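Local coordinates for protein serine--tRNA ligase (Pyrococcus horikoshii, PDB 2DQ0) that catalyses the ATP-dependent attachment of serine to tRNA(Ser), and probably also to tRNA(Sec), as a homodimeric class II aminoacyl-tRNA synthetase, at residues 191-203 / 407-419. Numbering follows the deposited sequence.
Sequences EIVILDLALIRFA and AIATSRAIVAILE. With SSA (5'-O-(N-(L-seryl)-sulfamoyl)adenosine), chain G; SO4 (sulfate ion), chain E.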
# COMPACT_ATOMS: atom_id res chain seq x y z
N GLU A 191 18.67 11.49 2.83
CA GLU A 191 18.34 12.40 1.77
C GLU A 191 17.58 11.75 0.63
O GLU A 191 16.80 12.41 -0.06
CB GLU A 191 19.59 13.14 1.28
CG GLU A 191 20.86 12.36 1.50
CD GLU A 191 21.47 12.57 2.86
OE1 GLU A 191 21.78 11.56 3.52
OE2 GLU A 191 21.67 13.73 3.27
N ILE A 192 17.73 10.44 0.45
CA ILE A 192 17.00 9.78 -0.62
C ILE A 192 15.49 9.80 -0.33
O ILE A 192 14.67 9.80 -1.25
CB ILE A 192 17.49 8.34 -0.82
CG1 ILE A 192 18.98 8.34 -1.17
CG2 ILE A 192 16.67 7.67 -1.92
CD1 ILE A 192 19.31 9.08 -2.49
N VAL A 193 15.12 9.81 0.95
CA VAL A 193 13.71 9.86 1.30
C VAL A 193 13.19 11.25 0.94
O VAL A 193 12.09 11.39 0.39
CB VAL A 193 13.47 9.60 2.82
CG1 VAL A 193 12.01 9.83 3.16
CG2 VAL A 193 13.84 8.16 3.16
N ILE A 194 13.98 12.28 1.23
CA ILE A 194 13.57 13.63 0.89
C ILE A 194 13.49 13.78 -0.63
O ILE A 194 12.59 14.42 -1.16
CB ILE A 194 14.53 14.71 1.47
CG1 ILE A 194 14.01 15.23 2.81
CG2 ILE A 194 14.55 15.93 0.57
CD1 ILE A 194 13.64 14.18 3.79
N LEU A 195 14.44 13.17 -1.33
CA LEU A 195 14.46 13.24 -2.78
C LEU A 195 13.21 12.61 -3.41
O LEU A 195 12.64 13.14 -4.38
CB LEU A 195 15.74 12.56 -3.32
CG LEU A 195 15.86 12.57 -4.83
CD1 LEU A 195 15.86 14.01 -5.34
CD2 LEU A 195 17.11 11.85 -5.23
N ASP A 196 12.79 11.48 -2.85
CA ASP A 196 11.62 10.75 -3.30
C ASP A 196 10.41 11.67 -3.16
O ASP A 196 9.70 11.92 -4.15
CB ASP A 196 11.43 9.49 -2.46
CG ASP A 196 10.27 8.61 -2.93
OD1 ASP A 196 10.46 7.39 -3.03
OD2 ASP A 196 9.17 9.12 -3.19
N LEU A 197 10.17 12.19 -1.95
CA LEU A 197 9.04 13.09 -1.75
C LEU A 197 9.12 14.32 -2.64
O LEU A 197 8.10 14.77 -3.17
CB LEU A 197 8.93 13.57 -0.31
CG LEU A 197 8.67 12.53 0.77
CD1 LEU A 197 8.23 13.30 2.02
CD2 LEU A 197 7.59 11.49 0.35
N ALA A 198 10.33 14.86 -2.79
CA ALA A 198 10.54 16.05 -3.61
C ALA A 198 10.10 15.80 -5.04
O ALA A 198 9.42 16.64 -5.64
CB ALA A 198 12.01 16.47 -3.58
N LEU A 199 10.46 14.63 -5.58
CA LEU A 199 10.10 14.27 -6.95
C LEU A 199 8.57 14.21 -7.14
O LEU A 199 8.07 14.61 -8.18
CB LEU A 199 10.77 12.94 -7.33
CG LEU A 199 12.24 13.06 -7.75
CD1 LEU A 199 12.94 11.68 -7.84
CD2 LEU A 199 12.28 13.74 -9.10
N ILE A 200 7.85 13.72 -6.14
CA ILE A 200 6.40 13.65 -6.15
C ILE A 200 5.82 15.09 -6.24
O ILE A 200 5.04 15.39 -7.13
CB ILE A 200 5.88 12.94 -4.87
CG1 ILE A 200 6.14 11.44 -4.96
CG2 ILE A 200 4.36 13.18 -4.66
CD1 ILE A 200 5.83 10.70 -3.64
N ARG A 201 6.21 15.96 -5.31
CA ARG A 201 5.74 17.34 -5.30
C ARG A 201 6.04 18.09 -6.59
O ARG A 201 5.17 18.78 -7.13
CB ARG A 201 6.35 18.13 -4.13
CG ARG A 201 5.56 18.05 -2.83
CD ARG A 201 4.05 18.26 -3.03
NE ARG A 201 3.65 19.58 -3.52
CZ ARG A 201 3.45 20.65 -2.74
NH1 ARG A 201 3.07 21.80 -3.29
NH2 ARG A 201 3.63 20.58 -1.42
N PHE A 202 7.26 17.95 -7.10
CA PHE A 202 7.63 18.59 -8.36
C PHE A 202 6.67 18.14 -9.47
O PHE A 202 6.01 18.96 -10.09
CB PHE A 202 9.08 18.22 -8.69
CG PHE A 202 9.49 18.56 -10.08
CD1 PHE A 202 9.51 19.87 -10.52
CD2 PHE A 202 9.89 17.55 -10.95
CE1 PHE A 202 9.92 20.17 -11.82
CE2 PHE A 202 10.30 17.83 -12.26
CZ PHE A 202 10.32 19.14 -12.69
N ALA A 203 6.58 16.83 -9.70
CA ALA A 203 5.69 16.30 -10.73
C ALA A 203 4.29 16.83 -10.51
O ALA A 203 3.66 17.36 -11.41
CB ALA A 203 5.67 14.78 -10.68
N ALA A 407 4.18 10.49 -14.95
CA ALA A 407 4.66 11.87 -14.86
C ALA A 407 6.04 11.52 -14.29
O ALA A 407 7.05 11.72 -14.94
CB ALA A 407 3.87 12.68 -13.86
N ILE A 408 6.07 10.95 -13.10
CA ILE A 408 7.33 10.51 -12.50
C ILE A 408 7.16 9.30 -11.59
O ILE A 408 6.37 9.30 -10.64
CB ILE A 408 7.99 11.58 -11.63
CG1 ILE A 408 8.53 12.71 -12.49
CG2 ILE A 408 9.14 10.94 -10.82
CD1 ILE A 408 9.24 13.82 -11.67
N ALA A 409 7.88 8.24 -11.89
CA ALA A 409 7.84 7.08 -11.03
C ALA A 409 9.17 7.34 -10.30
O ALA A 409 10.24 7.25 -10.90
CB ALA A 409 7.87 5.80 -11.86
N THR A 410 9.09 7.71 -9.02
CA THR A 410 10.29 8.07 -8.25
C THR A 410 11.42 7.04 -8.25
O THR A 410 12.59 7.41 -8.33
CB THR A 410 9.95 8.40 -6.77
OG1 THR A 410 9.53 7.22 -6.10
CG2 THR A 410 8.84 9.42 -6.70
N SER A 411 11.08 5.77 -8.14
CA SER A 411 12.07 4.69 -8.15
C SER A 411 13.12 4.94 -9.26
O SER A 411 14.29 5.21 -8.98
CB SER A 411 11.36 3.36 -8.41
OG SER A 411 10.50 3.47 -9.55
N ARG A 412 12.68 4.87 -10.50
CA ARG A 412 13.59 5.05 -11.62
C ARG A 412 14.07 6.46 -11.85
O ARG A 412 15.08 6.66 -12.52
CB ARG A 412 12.98 4.49 -12.89
CG ARG A 412 12.69 3.01 -12.69
CD ARG A 412 12.32 2.34 -13.95
NE ARG A 412 12.26 0.92 -13.73
CZ ARG A 412 11.90 0.04 -14.66
NH1 ARG A 412 11.88 -1.25 -14.36
NH2 ARG A 412 11.55 0.46 -15.87
N ALA A 413 13.36 7.45 -11.32
CA ALA A 413 13.80 8.83 -11.48
C ALA A 413 15.04 8.98 -10.58
O ALA A 413 16.05 9.62 -10.93
CB ALA A 413 12.71 9.77 -11.04
N ILE A 414 14.97 8.35 -9.42
CA ILE A 414 16.06 8.41 -8.48
C ILE A 414 17.28 7.72 -9.08
O ILE A 414 18.39 8.23 -8.92
CB ILE A 414 15.65 7.75 -7.11
CG1 ILE A 414 14.73 8.71 -6.35
CG2 ILE A 414 16.88 7.41 -6.26
CD1 ILE A 414 14.25 8.14 -5.02
N VAL A 415 17.10 6.59 -9.77
CA VAL A 415 18.26 5.94 -10.36
C VAL A 415 18.81 6.87 -11.44
O VAL A 415 20.02 7.15 -11.46
CB VAL A 415 17.96 4.51 -11.00
CG1 VAL A 415 17.34 3.60 -9.98
CG2 VAL A 415 17.06 4.63 -12.17
N ALA A 416 17.94 7.39 -12.30
CA ALA A 416 18.42 8.28 -13.35
C ALA A 416 19.20 9.46 -12.77
O ALA A 416 20.24 9.84 -13.32
CB ALA A 416 17.27 8.76 -14.22
N ILE A 417 18.72 10.03 -11.67
CA ILE A 417 19.40 11.18 -11.08
C ILE A 417 20.73 10.79 -10.48
O ILE A 417 21.71 11.52 -10.64
CB ILE A 417 18.51 11.89 -10.02
CG1 ILE A 417 17.34 12.58 -10.74
CG2 ILE A 417 19.33 12.89 -9.19
CD1 ILE A 417 16.38 13.27 -9.82
N LEU A 418 20.79 9.65 -9.81
CA LEU A 418 22.05 9.21 -9.19
C LEU A 418 23.09 8.89 -10.26
O LEU A 418 24.25 9.28 -10.16
CB LEU A 418 21.84 7.97 -8.31
CG LEU A 418 21.01 8.10 -7.02
CD1 LEU A 418 20.91 6.77 -6.29
CD2 LEU A 418 21.69 9.13 -6.13
N GLU A 419 22.68 8.17 -11.30
CA GLU A 419 23.62 7.80 -12.32
C GLU A 419 24.02 8.94 -13.24
O GLU A 419 25.15 8.99 -13.67
CB GLU A 419 23.11 6.58 -13.11
CG GLU A 419 23.33 5.26 -12.33
CD GLU A 419 23.04 3.97 -13.11
OE1 GLU A 419 23.13 3.96 -14.36
OE2 GLU A 419 22.74 2.94 -12.44
N10 SSA G . -0.08 3.54 -15.78
CA SSA G . 1.04 3.40 -16.72
CB SSA G . 1.69 4.73 -16.99
OG SSA G . 2.44 5.21 -15.87
C9 SSA G . 2.14 2.46 -16.22
O9 SSA G . 2.10 2.00 -15.08
N8 SSA G . 3.11 2.15 -17.09
S1 SSA G . 4.33 1.21 -16.64
O1S SSA G . 3.72 -0.07 -16.30
O2S SSA G . 5.32 1.29 -17.71
O5' SSA G . 4.86 1.89 -15.33
C5' SSA G . 5.30 3.23 -15.38
C4' SSA G . 6.69 3.39 -14.86
O4' SSA G . 6.77 2.99 -13.48
C3' SSA G . 7.80 2.60 -15.53
O3' SSA G . 8.16 3.21 -16.75
C2' SSA G . 8.89 2.77 -14.49
O2' SSA G . 9.46 4.05 -14.45
C1' SSA G . 8.09 2.52 -13.21
N9 SSA G . 7.97 1.11 -12.84
C8 SSA G . 7.16 0.13 -13.38
N7 SSA G . 7.30 -1.04 -12.81
C5 SSA G . 8.27 -0.82 -11.83
C6 SSA G . 8.88 -1.67 -10.87
N6 SSA G . 8.59 -2.96 -10.76
N1 SSA G . 9.81 -1.12 -10.02
C2 SSA G . 10.09 0.19 -10.14
N3 SSA G . 9.58 1.09 -11.01
C4 SSA G . 8.68 0.51 -11.83
S SO4 E . 12.35 -2.68 -18.27
O1 SO4 E . 11.11 -3.13 -17.59
O2 SO4 E . 12.60 -3.51 -19.47
O3 SO4 E . 13.48 -2.83 -17.34
O4 SO4 E . 12.22 -1.26 -18.67
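The Phe202 ring meets Ile408 at its edge: the methyl CD1 lies near the ring plane, 3.9 Å from Phe202 CD2. The same methyl packs on Ala203 CB. The guanidinium of Arg412 lies with one face over the adenine of the seryl-adenylate analogue, with C4 3.9 Å above the plane, nearer the edge of the group than its centre. A sulfate ion, probably from the crystallisation liquor, puts O1 at the guanidinium edge, in plane; Arg412 NH2 gives its O4 a weak hydrogen bond. Phe297 adds a cation-pi contact and a backbone acceptor for NE, and the carbonyl of Glu370 takes NH2. With an alanine at Arg412, the adenine would probably lose its cover on that side, and the sulfate a cationic neighbour. Ser411 OG donates to adenine N3 at 2.9 Å.

On the other side of helix 410-420, Leu199 is a knob among Thr410, Ala413, Ile414 and Ile417. Its CD1 reaches Ala413 CB at 3.7 Å, while CD2 meets Ile417 CD1 tip to tip. Ile414 returns the knob, seated among Ile192, Leu195, Asp196 and Leu199. Its CG1 stands anti to the carbonyl carbon (chi1 -76°), and the extended chain brings CD1 to 4.0 Å from Ile192 CG2. Asp196 crosses Thr410 at about a right angle; OD1 and OG1 are a weak pair at 3.2 Å. The firmer partner of the carboxylate is His303, at OD2.

Helix 190-209, which also packs on the second subunit, thus backs the helix that carries Ser411 and Arg412, the arginine of class II motif 3, in the adenylate site.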